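Local coordinates for protein putative Glycerophosphoryl diester phosphodiesterase (Silicibacter pomeroyi, PDB 3L12) that belongs to the glycerophosphoryl diester phosphodiesterase family, has a TIM-barrel fold and binds a magnesium ion, at residues A44-L49 against R300-L305; V54-A57 against P61-T64; A169-V174 against T183-F188; W274-P279 against R283-T288. One frame throughout, in Å; residues are numbered along the deposited sequence. Where two conformers were deposited one is given.

Contact 1 of 4, residues A44-L49 against R300-L305; sequences AGVRAL and RTQRIL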
loop_
_atom_site.group_PDB
_atom_site.type_symbol
_atom_site.label_atom_id
_atom_site.label_comp_id
_atom_site.label_asym_id
_atom_site.label_seq_id
_atom_site.Cartn_x
_atom_site.Cartn_y
_atom_site.Cartn_z
ATOM N N ALA A 44 0.242 4.280 -6.322
ATOM C CA ALA A 44 0.557 2.972 -6.822
ATOM C C ALA A 44 0.295 2.896 -8.346
ATOM O O ALA A 44 0.273 1.818 -8.876
ATOM C CB ALA A 44 -0.259 1.916 -6.062
ATOM N N GLY A 45 0.022 4.021 -9.000
ATOM C CA GLY A 45 -0.193 4.127 -10.461
ATOM C C GLY A 45 -1.580 3.801 -10.997
ATOM O O GLY A 45 -1.773 3.654 -12.227
ATOM N N VAL A 46 -2.553 3.663 -10.110
ATOM C CA VAL A 46 -3.883 3.369 -10.481
ATOM C C VAL A 46 -4.478 4.679 -11.007
ATOM O O VAL A 46 -4.347 5.716 -10.392
ATOM C CB VAL A 46 -4.647 2.791 -9.286
ATOM C CG1 VAL A 46 -6.137 2.673 -9.568
ATOM C CG2 VAL A 46 -4.046 1.409 -8.870
ATOM N N ARG A 47 -5.172 4.583 -12.140
ATOM C CA ARG A 47 -5.716 5.741 -12.827
ATOM C C ARG A 47 -7.250 5.885 -12.733
ATOM O O ARG A 47 -7.835 6.806 -13.326
ATOM C CB ARG A 47 -5.325 5.660 -14.290
ATOM C CG ARG A 47 -3.824 5.599 -14.556
ATOM C CD ARG A 47 -3.152 6.911 -14.271
ATOM N NE ARG A 47 -3.934 8.021 -14.862
ATOM C CZ ARG A 47 -4.499 9.060 -14.207
ATOM N NH1 ARG A 47 -4.300 9.286 -12.908
ATOM N NH2 ARG A 47 -5.242 9.934 -14.895
ATOM N N ALA A 48 -7.896 4.991 -12.033
ATOM C CA ALA A 48 -9.333 5.013 -11.855
ATOM C C ALA A 48 -9.702 4.471 -10.488
ATOM O O ALA A 48 -9.101 3.517 -10.004
ATOM C CB ALA A 48 -9.975 4.200 -12.913
ATOM N N LEU A 49 -10.685 5.105 -9.864
ATOM C CA LEU A 49 -11.101 4.785 -8.530
ATOM C C LEU A 49 -12.573 4.540 -8.497
ATOM O O LEU A 49 -13.328 5.244 -9.163
ATOM C CB LEU A 49 -10.864 5.993 -7.596
ATOM C CG LEU A 49 -9.458 6.578 -7.447
ATOM C CD1 LEU A 49 -9.457 7.784 -6.558
ATOM C CD2 LEU A 49 -8.499 5.483 -6.902
ATOM N N ARG A 300 -1.609 -6.576 -7.290
ATOM C CA ARG A 300 -1.791 -7.956 -7.726
ATOM C C ARG A 300 -2.321 -7.996 -9.144
ATOM O O ARG A 300 -1.848 -8.800 -9.980
ATOM C CB ARG A 300 -2.744 -8.641 -6.755
ATOM C CG ARG A 300 -3.027 -10.082 -7.141
ATOM C CD ARG A 300 -4.055 -10.708 -6.190
ATOM N NE ARG A 300 -3.512 -10.723 -4.817
ATOM C CZ ARG A 300 -4.240 -11.029 -3.741
ATOM N NH1 ARG A 300 -5.557 -11.276 -3.836
ATOM N NH2 ARG A 300 -3.660 -11.082 -2.554
ATOM N N THR A 301 -3.329 -7.141 -9.401
ATOM C CA THR A 301 -3.970 -7.049 -10.715
ATOM C C THR A 301 -2.999 -6.527 -11.755
ATOM O O THR A 301 -2.882 -7.060 -12.875
ATOM C CB THR A 301 -5.239 -6.204 -10.620
ATOM O OG1 THR A 301 -6.142 -6.840 -9.695
ATOM C CG2 THR A 301 -5.915 -6.142 -12.008
ATOM N N GLN A 302 -2.289 -5.459 -11.433
ATOM C CA GLN A 302 -1.252 -4.932 -12.335
ATOM C C GLN A 302 -0.259 -6.012 -12.727
ATOM O O GLN A 302 0.081 -6.162 -13.906
ATOM C CB GLN A 302 -0.487 -3.822 -11.660
ATOM C CG GLN A 302 -1.237 -2.503 -11.468
ATOM C CD GLN A 302 -0.549 -1.516 -10.536
ATOM O OE1 GLN A 302 0.454 -1.827 -9.840
ATOM N NE2 GLN A 302 -1.095 -0.315 -10.485
ATOM N N ARG A 303 0.241 -6.761 -11.733
ATOM C CA ARG A 303 1.243 -7.795 -12.019
ATOM C C ARG A 303 0.746 -8.919 -12.935
ATOM O O ARG A 303 1.481 -9.398 -13.804
ATOM C CB ARG A 303 1.817 -8.305 -10.710
ATOM C CG ARG A 303 2.753 -7.302 -10.086
ATOM C CD ARG A 303 4.171 -7.250 -10.776
ATOM N NE ARG A 303 4.771 -8.573 -10.620
ATOM C CZ ARG A 303 5.360 -9.007 -9.519
ATOM N NH1 ARG A 303 5.723 -8.161 -8.547
ATOM N NH2 ARG A 303 5.643 -10.291 -9.419
ATOM N N ILE A 304 -0.502 -9.266 -12.779
ATOM C CA ILE A 304 -1.126 -10.289 -13.648
ATOM C C ILE A 304 -1.283 -9.726 -15.058
ATOM O O ILE A 304 -0.918 -10.385 -16.011
ATOM C CB ILE A 304 -2.446 -10.819 -13.081
ATOM C CG1 ILE A 304 -2.163 -11.753 -11.889
ATOM C CG2 ILE A 304 -3.237 -11.521 -14.154
ATOM C CD1 ILE A 304 -3.342 -11.976 -11.029
ATOM N N LEU A 305 -1.692 -8.459 -15.181
ATOM C CA LEU A 305 -1.790 -7.851 -16.525
ATOM C C LEU A 305 -0.425 -7.777 -17.199
ATOM O O LEU A 305 -0.272 -8.176 -18.351
ATOM C CB LEU A 305 -2.501 -6.501 -16.504
ATOM C CG LEU A 305 -3.963 -6.509 -16.041
ATOM C CD1 LEU A 305 -4.524 -5.095 -15.889
ATOM C CD2 LEU A 305 -4.848 -7.331 -17.001
#
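Gln-302 reaches Ala-44 through two torsions. Its CG stands opposite its own carbonyl carbon (chi1 -71°). Beyond CG the chain is extended (chi2 168°), which carries the amide from helix 298-307 to the turn at the end of helix 35-43. There NE2 donates to the backbone oxygen of Ala-44, with NE2 and O 3.0 Å apart. The bond is nearly straight, at 171° on the hydrogen. The oxygen lies in the amide plane of Gln-302, while the donor is somewhat tilted from the plane of the Ala-44 carbonyl. The methyl CG2 of Val-46 only touches the amide, 3.8 Å from Gln-302 NE2. The other end of the same amide is also held. Gln-302 OE1 takes a hydrogen bond from the backbone N of Phe-120 of the second subunit, so the rotation of the amide is fixed from both ends. Ala-119 of that subunit packs on both Ala-44 and Gln-302. The contact is therefore part of the subunit interface. Gly-45 has a positive phi, and Val-46 N bonds back to Thr-41 O. These mark a Schellman motif, which ends helix 35-43 just before barrel strand 48-55.

Contact 2 of 4, residues V54-A57 against P61-T64; sequences VMTA and PVVT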
loop_
_atom_site.group_PDB
_atom_site.type_symbol
_atom_site.label_atom_id
_atom_site.label_comp_id
_atom_site.label_asym_id
_atom_site.label_seq_id
_atom_site.Cartn_x
_atom_site.Cartn_y
_atom_site.Cartn_z
ATOM N N VAL A 54 -23.073 8.207 0.204
ATOM C CA VAL A 54 -24.297 8.095 0.984
ATOM C C VAL A 54 -24.599 9.472 1.625
ATOM O O VAL A 54 -23.669 10.259 1.941
ATOM C CB VAL A 54 -24.050 6.984 2.070
ATOM C CG1 VAL A 54 -25.181 6.929 3.047
ATOM C CG2 VAL A 54 -23.737 5.599 1.404
HETATM N N MSE A 55 -25.889 9.808 1.814
HETATM C CA MSE A 55 -26.280 11.058 2.437
HETATM C C MSE A 55 -26.425 10.998 3.977
HETATM O O MSE A 55 -27.029 10.063 4.482
HETATM C CB MSE A 55 -27.630 11.508 1.899
HETATM C CG MSE A 55 -27.725 11.739 0.391
HETATM SE SE MSE A 55 -26.479 13.116 -0.185
HETATM C CE MSE A 55 -26.984 14.462 0.599
ATOM N N THR A 56 -25.908 12.011 4.657
ATOM C CA THR A 56 -26.137 12.157 6.096
ATOM C C THR A 56 -27.507 12.819 6.339
ATOM O O THR A 56 -28.191 13.299 5.422
ATOM C CB THR A 56 -25.063 13.042 6.728
ATOM O OG1 THR A 56 -25.190 14.363 6.212
ATOM C CG2 THR A 56 -23.622 12.483 6.447
ATOM N N ALA A 57 -27.889 12.903 7.617
ATOM C CA ALA A 57 -29.149 13.553 7.996
ATOM C C ALA A 57 -29.170 15.009 7.599
ATOM O O ALA A 57 -30.230 15.554 7.249
ATOM C CB ALA A 57 -29.358 13.455 9.522
ATOM N N PRO A 61 -23.129 14.684 1.303
ATOM C CA PRO A 61 -22.670 13.451 0.650
ATOM C C PRO A 61 -21.323 13.034 1.252
ATOM O O PRO A 61 -20.364 13.828 1.258
ATOM C CB PRO A 61 -22.499 13.847 -0.823
ATOM C CG PRO A 61 -23.169 15.165 -0.945
ATOM C CD PRO A 61 -23.125 15.828 0.383
ATOM N N VAL A 62 -21.265 11.825 1.785
ATOM C CA VAL A 62 -20.050 11.299 2.436
ATOM C C VAL A 62 -19.649 10.000 1.758
ATOM O O VAL A 62 -20.470 9.309 1.129
ATOM C CB VAL A 62 -20.208 11.110 3.967
ATOM C CG1 VAL A 62 -20.426 12.482 4.643
ATOM C CG2 VAL A 62 -21.310 10.132 4.289
ATOM N N VAL A 63 -18.358 9.674 1.920
ATOM C CA VAL A 63 -17.770 8.532 1.267
ATOM C C VAL A 63 -17.679 7.341 2.231
ATOM O O VAL A 63 -16.767 7.286 3.066
ATOM C CB VAL A 63 -16.401 8.888 0.689
ATOM C CG1 VAL A 63 -15.852 7.701 -0.116
ATOM C CG2 VAL A 63 -16.493 10.150 -0.210
ATOM N N THR A 64 -18.655 6.437 2.119
ATOM C CA THR A 64 -18.742 5.221 2.952
ATOM C C THR A 64 -19.577 4.233 2.149
ATOM O O THR A 64 -20.464 4.649 1.403
ATOM C CB THR A 64 -19.253 5.498 4.375
ATOM O OG1 THR A 64 -19.159 4.291 5.136
ATOM C CG2 THR A 64 -20.638 5.983 4.392
#
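The ring of Pro-61 has the end of Met-55 over one face: SE and CE of this selenomethionine both lie above it. The motif is a beta hairpin, in which strand 61-63 runs antiparallel to barrel strand 48-55. Met-55 and Pro-61 sit on one face of the ribbon, and Val-54 and Val-62 on the other. Two backbone bonds join the strands. Val-54 and Val-62 form a hydrogen-bonded pair. Val-54 N is 3.0 Å from Val-62 O, and Val-62 N is 2.9 Å from Val-54 O. Met-55 and Pro-61 form the next, non-hydrogen-bonded pair.

Their two side chains leave the ribbon on the same face. Met-55 bends at both chi2 and chi3, which folds SE and CE over the proline ring. Its SE is 4.0 Å from Pro-61 CG, and its CE is 4.1 Å from Pro-61 CD. Helix 160-176 packs over this face through Met-166 and Ala-169.

On the valine side, Thr-56 crosses Val-62 at about a right angle. With chi1 at 66°, its methyl stands opposite its own carbonyl carbon. Thr-56 CG2 touches Val-62 CG1 at 3.7 Å. The hydroxyl of Thr-56 has other work in the connecting turn, where OG1 bonds to Asp-58 OD1 and to Val-60 N. Methyl and hydroxyl thus serve different parts of the hairpin. Ile-97 and Tyr-94 of helix 94-98 touch Thr-56 and Val-62 respectively.

The oxygen of Val-54 has further close neighbours besides its amide donor. Pro-61 CA makes a CA-H...O contact with Val-54 O at 3.6 Å, and the methyl Val-62 CG2 lies 3.3 Å from Val-54 O.

Contact 3 of 4, residues A169-V174 against T183-F188; sequences AVLADV and TVMHSF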
loop_
_atom_site.group_PDB
_atom_site.type_symbol
_atom_site.label_atom_id
_atom_site.label_comp_id
_atom_site.label_asym_id
_atom_site.label_seq_id
_atom_site.Cartn_x
_atom_site.Cartn_y
_atom_site.Cartn_z
ATOM N N ALA A 169 -27.252 16.935 -4.837
ATOM C CA ALA A 169 -26.190 17.189 -3.892
ATOM C C ALA A 169 -24.844 16.611 -4.376
ATOM O O ALA A 169 -23.831 17.271 -4.292
ATOM C CB ALA A 169 -26.600 16.636 -2.490
ATOM N N VAL A 170 -24.874 15.382 -4.870
ATOM C CA VAL A 170 -23.692 14.761 -5.449
ATOM C C VAL A 170 -23.206 15.596 -6.632
ATOM O O VAL A 170 -22.024 15.939 -6.757
ATOM C CB VAL A 170 -23.994 13.304 -5.833
ATOM C CG1 VAL A 170 -22.895 12.719 -6.699
ATOM C CG2 VAL A 170 -24.203 12.480 -4.561
ATOM N N LEU A 171 -24.119 16.008 -7.500
ATOM C CA LEU A 171 -23.722 16.818 -8.685
ATOM C C LEU A 171 -23.139 18.181 -8.323
ATOM O O LEU A 171 -22.207 18.645 -8.977
ATOM C CB LEU A 171 -24.895 16.988 -9.639
ATOM C CG LEU A 171 -25.256 15.690 -10.366
ATOM C CD1 LEU A 171 -26.587 15.831 -11.130
ATOM C CD2 LEU A 171 -24.124 15.236 -11.315
ATOM N N ALA A 172 -23.691 18.818 -7.298
ATOM C CA ALA A 172 -23.193 20.109 -6.826
ATOM C C ALA A 172 -21.726 19.975 -6.443
ATOM O O ALA A 172 -20.900 20.862 -6.777
ATOM C CB ALA A 172 -24.021 20.635 -5.643
ATOM N N ASP A 173 -21.389 18.877 -5.775
ATOM C CA ASP A 173 -19.974 18.624 -5.426
ATOM C C ASP A 173 -19.115 18.400 -6.650
ATOM O O ASP A 173 -18.027 18.996 -6.785
ATOM C CB ASP A 173 -19.828 17.414 -4.506
ATOM C CG ASP A 173 -20.148 17.711 -3.055
ATOM O OD1 ASP A 173 -20.217 18.884 -2.640
ATOM O OD2 ASP A 173 -20.367 16.723 -2.320
ATOM N N VAL A 174 -19.583 17.539 -7.562
ATOM C CA VAL A 174 -18.837 17.236 -8.793
ATOM C C VAL A 174 -18.558 18.528 -9.570
ATOM O O VAL A 174 -17.428 18.776 -10.030
ATOM C CB VAL A 174 -19.596 16.208 -9.676
ATOM C CG1 VAL A 174 -18.909 16.037 -11.021
ATOM C CG2 VAL A 174 -19.702 14.842 -8.979
ATOM N N THR A 183 -15.945 11.988 -14.154
ATOM C CA THR A 183 -16.951 11.305 -13.353
ATOM C C THR A 183 -17.998 10.495 -14.120
ATOM O O THR A 183 -18.596 10.953 -15.082
ATOM C CB THR A 183 -17.705 12.351 -12.500
ATOM O OG1 THR A 183 -16.761 13.063 -11.683
ATOM C CG2 THR A 183 -18.779 11.666 -11.620
ATOM N N VAL A 184 -18.218 9.289 -13.599
ATOM C CA VAL A 184 -19.214 8.377 -14.082
ATOM C C VAL A 184 -20.180 8.076 -12.957
ATOM O O VAL A 184 -19.764 7.709 -11.861
ATOM C CB VAL A 184 -18.582 7.056 -14.569
ATOM C CG1 VAL A 184 -19.654 6.083 -15.079
ATOM C CG2 VAL A 184 -17.552 7.332 -15.635
HETATM N N MSE A 185 -21.474 8.239 -13.216
HETATM C CA MSE A 185 -22.507 7.989 -12.235
HETATM C C MSE A 185 -22.874 6.496 -12.286
HETATM O O MSE A 185 -23.280 6.001 -13.305
HETATM C CB MSE A 185 -23.674 8.922 -12.498
HETATM C CG MSE A 185 -23.263 10.404 -12.459
HETATM SE SE MSE A 185 -22.815 11.116 -10.737
HETATM C CE MSE A 185 -24.539 11.682 -10.197
ATOM N N HIS A 186 -22.731 5.810 -11.151
ATOM C CA HIS A 186 -22.703 4.343 -11.059
ATOM C C HIS A 186 -23.617 3.859 -9.949
ATOM O O HIS A 186 -23.585 4.434 -8.862
ATOM C CB HIS A 186 -21.206 4.034 -10.821
ATOM C CG HIS A 186 -20.808 2.615 -10.583
ATOM N ND1 HIS A 186 -20.754 1.661 -11.579
ATOM C CD2 HIS A 186 -20.274 2.035 -9.475
ATOM C CE1 HIS A 186 -20.262 0.538 -11.071
ATOM N NE2 HIS A 186 -19.958 0.742 -9.804
ATOM N N SER A 187 -24.435 2.825 -10.199
ATOM C CA SER A 187 -25.335 2.358 -9.159
ATOM C C SER A 187 -26.015 1.043 -9.442
ATOM O O SER A 187 -26.215 0.660 -10.597
ATOM C CB SER A 187 -26.470 3.420 -8.979
ATOM O OG SER A 187 -27.135 3.301 -7.719
ATOM N N PHE A 188 -26.412 0.413 -8.349
ATOM C CA PHE A 188 -27.343 -0.695 -8.399
ATOM C C PHE A 188 -28.766 -0.156 -8.564
ATOM O O PHE A 188 -29.639 -0.879 -8.994
ATOM C CB PHE A 188 -27.345 -1.539 -7.122
ATOM C CG PHE A 188 -26.277 -2.602 -7.075
ATOM C CD1 PHE A 188 -26.421 -3.786 -7.766
ATOM C CD2 PHE A 188 -25.164 -2.410 -6.308
ATOM C CE1 PHE A 188 -25.447 -4.793 -7.651
ATOM C CE2 PHE A 188 -24.186 -3.422 -6.225
ATOM C CZ PHE A 188 -24.360 -4.580 -6.888
#
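Thr-183 opens strand 183-187 and meets Val-174 of helix 160-176. Their side chains meet end on. The nearest atoms are Thr-183 OG1 and Val-174 CG1, 3.7 Å apart. That hydroxyl makes its hydrogen bond elsewhere, to Met-179 O in the link between helix and strand.

Two residues on, the selenomethionine Met-185 points to the same side of the strand. Bends at chi2 (-70°) and chi3 (-89°) bring its terminal methyl up against the helix. Met-185 CE lies 3.7 Å from Leu-171 CD2. The same CE is 4.0 Å from Val-170 CG1; the Val-170 and Met-185 side chains run antiparallel past one another. Cys-196 of helix 190-199 also touches Met-185, so this side chain lies between the strand and two helices.

The helix and strand segments run nearly antiparallel, at 168°, and their axes come within 11.2 Å. This is the return half of the beta-alpha-beta unit made by strand 145-150, helix 160-176 and strand 183-187. Such beta-alpha-beta units build a TIM barrel. No hydrogen bond crosses between the segments. Buried methyl groups and one threonine hydroxyl make the contact, so helix and strand meet here through shape and apolar burial rather than directional polar bonds.

Contact 4 of 4, residues W274-P279 against R283-T288; sequences WTVNEP and RRMATT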
loop_
_atom_site.group_PDB
_atom_site.type_symbol
_atom_site.label_atom_id
_atom_site.label_comp_id
_atom_site.label_asym_id
_atom_site.label_seq_id
_atom_site.Cartn_x
_atom_site.Cartn_y
_atom_site.Cartn_z
ATOM N N TRP A 274 -16.377 -6.626 -11.296
ATOM C CA TRP A 274 -16.045 -6.357 -9.895
ATOM C C TRP A 274 -16.451 -7.503 -9.005
ATOM O O TRP A 274 -17.218 -8.363 -9.504
ATOM C CB TRP A 274 -16.816 -5.093 -9.385
ATOM C CG TRP A 274 -18.289 -5.276 -9.448
ATOM C CD1 TRP A 274 -19.079 -5.072 -10.531
ATOM C CD2 TRP A 274 -19.138 -5.758 -8.404
ATOM N NE1 TRP A 274 -20.375 -5.436 -10.241
ATOM C CE2 TRP A 274 -20.444 -5.860 -8.949
ATOM C CE3 TRP A 274 -18.923 -6.155 -7.073
ATOM C CZ2 TRP A 274 -21.532 -6.271 -8.195
ATOM C CZ3 TRP A 274 -20.022 -6.590 -6.336
ATOM C CH2 TRP A 274 -21.302 -6.643 -6.912
ATOM N N THR A 275 -15.866 -7.698 -7.809
ATOM C CA THR A 275 -14.646 -7.100 -7.266
ATOM C C THR A 275 -13.690 -8.314 -7.358
ATOM O O THR A 275 -13.915 -9.348 -6.717
ATOM C CB THR A 275 -14.789 -6.601 -5.863
ATOM O OG1 THR A 275 -15.654 -5.457 -5.870
ATOM C CG2 THR A 275 -13.457 -6.231 -5.309
ATOM N N VAL A 276 -12.676 -8.191 -8.203
ATOM C CA VAL A 276 -11.918 -9.392 -8.616
ATOM C C VAL A 276 -10.595 -9.367 -7.913
ATOM O O VAL A 276 -9.743 -8.491 -8.181
ATOM C CB VAL A 276 -11.801 -9.491 -10.179
ATOM C CG1 VAL A 276 -11.397 -10.885 -10.605
ATOM C CG2 VAL A 276 -13.108 -9.032 -10.961
ATOM N N ASN A 277 -10.350 -10.363 -7.052
ATOM C CA ASN A 277 -9.177 -10.394 -6.195
ATOM C C ASN A 277 -8.311 -11.627 -6.325
ATOM O O ASN A 277 -7.098 -11.534 -6.221
ATOM C CB ASN A 277 -9.616 -10.288 -4.735
ATOM C CG ASN A 277 -10.262 -8.948 -4.409
ATOM O OD1 ASN A 277 -10.011 -7.931 -5.104
ATOM N ND2 ASN A 277 -11.053 -8.910 -3.311
ATOM N N GLU A 278 -8.880 -12.797 -6.562
ATOM C CA GLU A 278 -8.021 -13.994 -6.630
ATOM C C GLU A 278 -7.319 -14.049 -7.981
ATOM O O GLU A 278 -7.906 -13.731 -9.029
ATOM C CB GLU A 278 -8.870 -15.229 -6.414
ATOM C CG GLU A 278 -9.583 -15.203 -5.065
ATOM C CD GLU A 278 -8.645 -15.073 -3.872
ATOM O OE1 GLU A 278 -7.547 -15.642 -3.926
ATOM O OE2 GLU A 278 -8.961 -14.331 -2.888
ATOM N N PRO A 279 -6.050 -14.457 -7.984
ATOM C CA PRO A 279 -5.285 -14.466 -9.226
ATOM C C PRO A 279 -5.915 -15.180 -10.409
ATOM O O PRO A 279 -5.900 -14.649 -11.545
ATOM C CB PRO A 279 -3.971 -15.116 -8.797
ATOM C CG PRO A 279 -3.899 -14.967 -7.383
ATOM C CD PRO A 279 -5.232 -14.746 -6.810
ATOM N N ARG A 283 -7.030 -13.252 -13.906
ATOM C CA ARG A 283 -6.606 -13.787 -15.183
ATOM C C ARG A 283 -7.782 -14.155 -16.087
ATOM O O ARG A 283 -7.781 -13.804 -17.256
ATOM C CB ARG A 283 -5.674 -15.004 -14.965
ATOM C CG ARG A 283 -5.090 -15.580 -16.207
ATOM C CD ARG A 283 -3.971 -16.561 -15.889
ATOM N NE ARG A 283 -2.803 -15.927 -15.302
ATOM C CZ ARG A 283 -1.770 -15.432 -16.003
ATOM N NH1 ARG A 283 -1.700 -15.552 -17.314
ATOM N NH2 ARG A 283 -0.762 -14.880 -15.357
ATOM N N ARG A 284 -8.779 -14.860 -15.561
ATOM C CA ARG A 284 -9.947 -15.278 -16.357
ATOM C C ARG A 284 -10.718 -14.059 -16.863
ATOM O O ARG A 284 -11.126 -14.046 -18.045
ATOM C CB ARG A 284 -10.878 -16.196 -15.548
ATOM C CG ARG A 284 -12.003 -16.772 -16.373
ATOM C CD ARG A 284 -12.794 -17.804 -15.628
ATOM N NE ARG A 284 -13.597 -17.212 -14.562
ATOM C CZ ARG A 284 -13.260 -17.169 -13.277
ATOM N NH1 ARG A 284 -12.127 -17.717 -12.834
ATOM N NH2 ARG A 284 -14.071 -16.565 -12.411
HETATM N N MSE A 285 -10.870 -13.027 -16.018
HETATM C CA MSE A 285 -11.588 -11.834 -16.434
HETATM C C MSE A 285 -10.833 -11.087 -17.540
HETATM O O MSE A 285 -11.437 -10.663 -18.504
HETATM C CB MSE A 285 -11.907 -10.866 -15.274
HETATM C CG MSE A 285 -12.915 -11.346 -14.301
HETATM SE SE MSE A 285 -14.659 -11.805 -15.109
HETATM C CE MSE A 285 -14.381 -13.654 -15.458
ATOM N N ALA A 286 -9.508 -10.960 -17.402
ATOM C CA ALA A 286 -8.714 -10.363 -18.473
ATOM C C ALA A 286 -8.931 -11.105 -19.806
ATOM O O ALA A 286 -9.068 -10.471 -20.861
ATOM C CB ALA A 286 -7.197 -10.278 -18.092
ATOM N N THR A 287 -8.859 -12.435 -19.780
ATOM C CA THR A 287 -9.009 -13.264 -20.982
ATOM C C THR A 287 -10.368 -13.104 -21.675
ATOM O O THR A 287 -10.522 -13.210 -22.888
ATOM C CB THR A 287 -8.818 -14.752 -20.616
ATOM O OG1 THR A 287 -7.518 -14.928 -20.046
ATOM C CG2 THR A 287 -8.940 -15.678 -21.813
ATOM N N THR A 288 -11.764 -12.668 -20.744
ATOM C CA THR A 288 -13.085 -12.513 -21.288
ATOM C C THR A 288 -13.103 -11.287 -22.182
ATOM O O THR A 288 -14.013 -11.113 -22.987
ATOM C CB THR A 288 -14.154 -12.354 -20.210
ATOM O OG1 THR A 288 -13.927 -11.131 -19.511
ATOM C CG2 THR A 288 -14.119 -13.528 -19.248
HETATM O O HOH W 1 -3.067 -15.742 -12.442
#
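The beta-alpha loop after barrel strand 270-273 folds against helix 279-288, the helix it leads into. Val-276 of the loop packs on Met-285, and the first helical turn closes from Pro-279 to Arg-283. The loop is one of the strand-to-helix connections of the TIM barrel. Glu-278 is at the N-cap, and Pro-279 is the first helical residue, a place where the missing N-H of proline costs no helical bond.

The apolar half is small. Val-276 and the selenomethionine Met-285 cross at about a right angle. Both valine methyls rest on one carbon: Val-276 CG1 is 4.0 Å from Met-285 CG, and Val-276 CG2 is 4.1 Å from the same CG. Past CG the chain bends at chi2 and chi3 and turns from the loop. Ile-293 of strand 292-295 touches both residues, so the pair is buried between helix and sheet.

The polar half lies on the solvent-exposed side. Arg-283 N donates to Pro-279 O at 3.0 Å. This is an ordinary helical bond, and at 171° it is nearly straight. Arg-283 CB also comes within 3.4 Å of Pro-279 O. With CG opposite the backbone N (chi1 -176°) and a bend at chi3, the guanidinium is brought to Asp-307, which forms a salt bridge with NH2.

A water joins the arginine back to the first turn. It lies at the guanidinium edge, in its plane, and accepts from Arg-283 NE at 2.9 Å. The same water donates a weak bond to Pro-279 O at 3.2 Å.

In the fold
The contacts form two pairs on opposite sides of the chain's centre. Contacts 1 and 4 have centres about 12 Å apart and join directly: Arg-300 NH1 is 2.9 Å from Asn-277 O, a probable hydrogen bond. Contacts 2 and 3 are about 12 Å apart, centre to centre. They meet where Met-55 CE packs 3.8 Å from Ala-169 CB. Phe-188 CZ and Trp-274 CZ2, 3.5 Å apart, join contact 3 to contact 4. Contacts 1 and 2 share strand 48-55, which supplies Glu-50 and Asp-52 to the magnesium ion. Glu-149 of strand 145-150 also binds it. The ion is about 9 Å from the side chain of Val-54 and about 13 Å from those of Met-185 and Val-276.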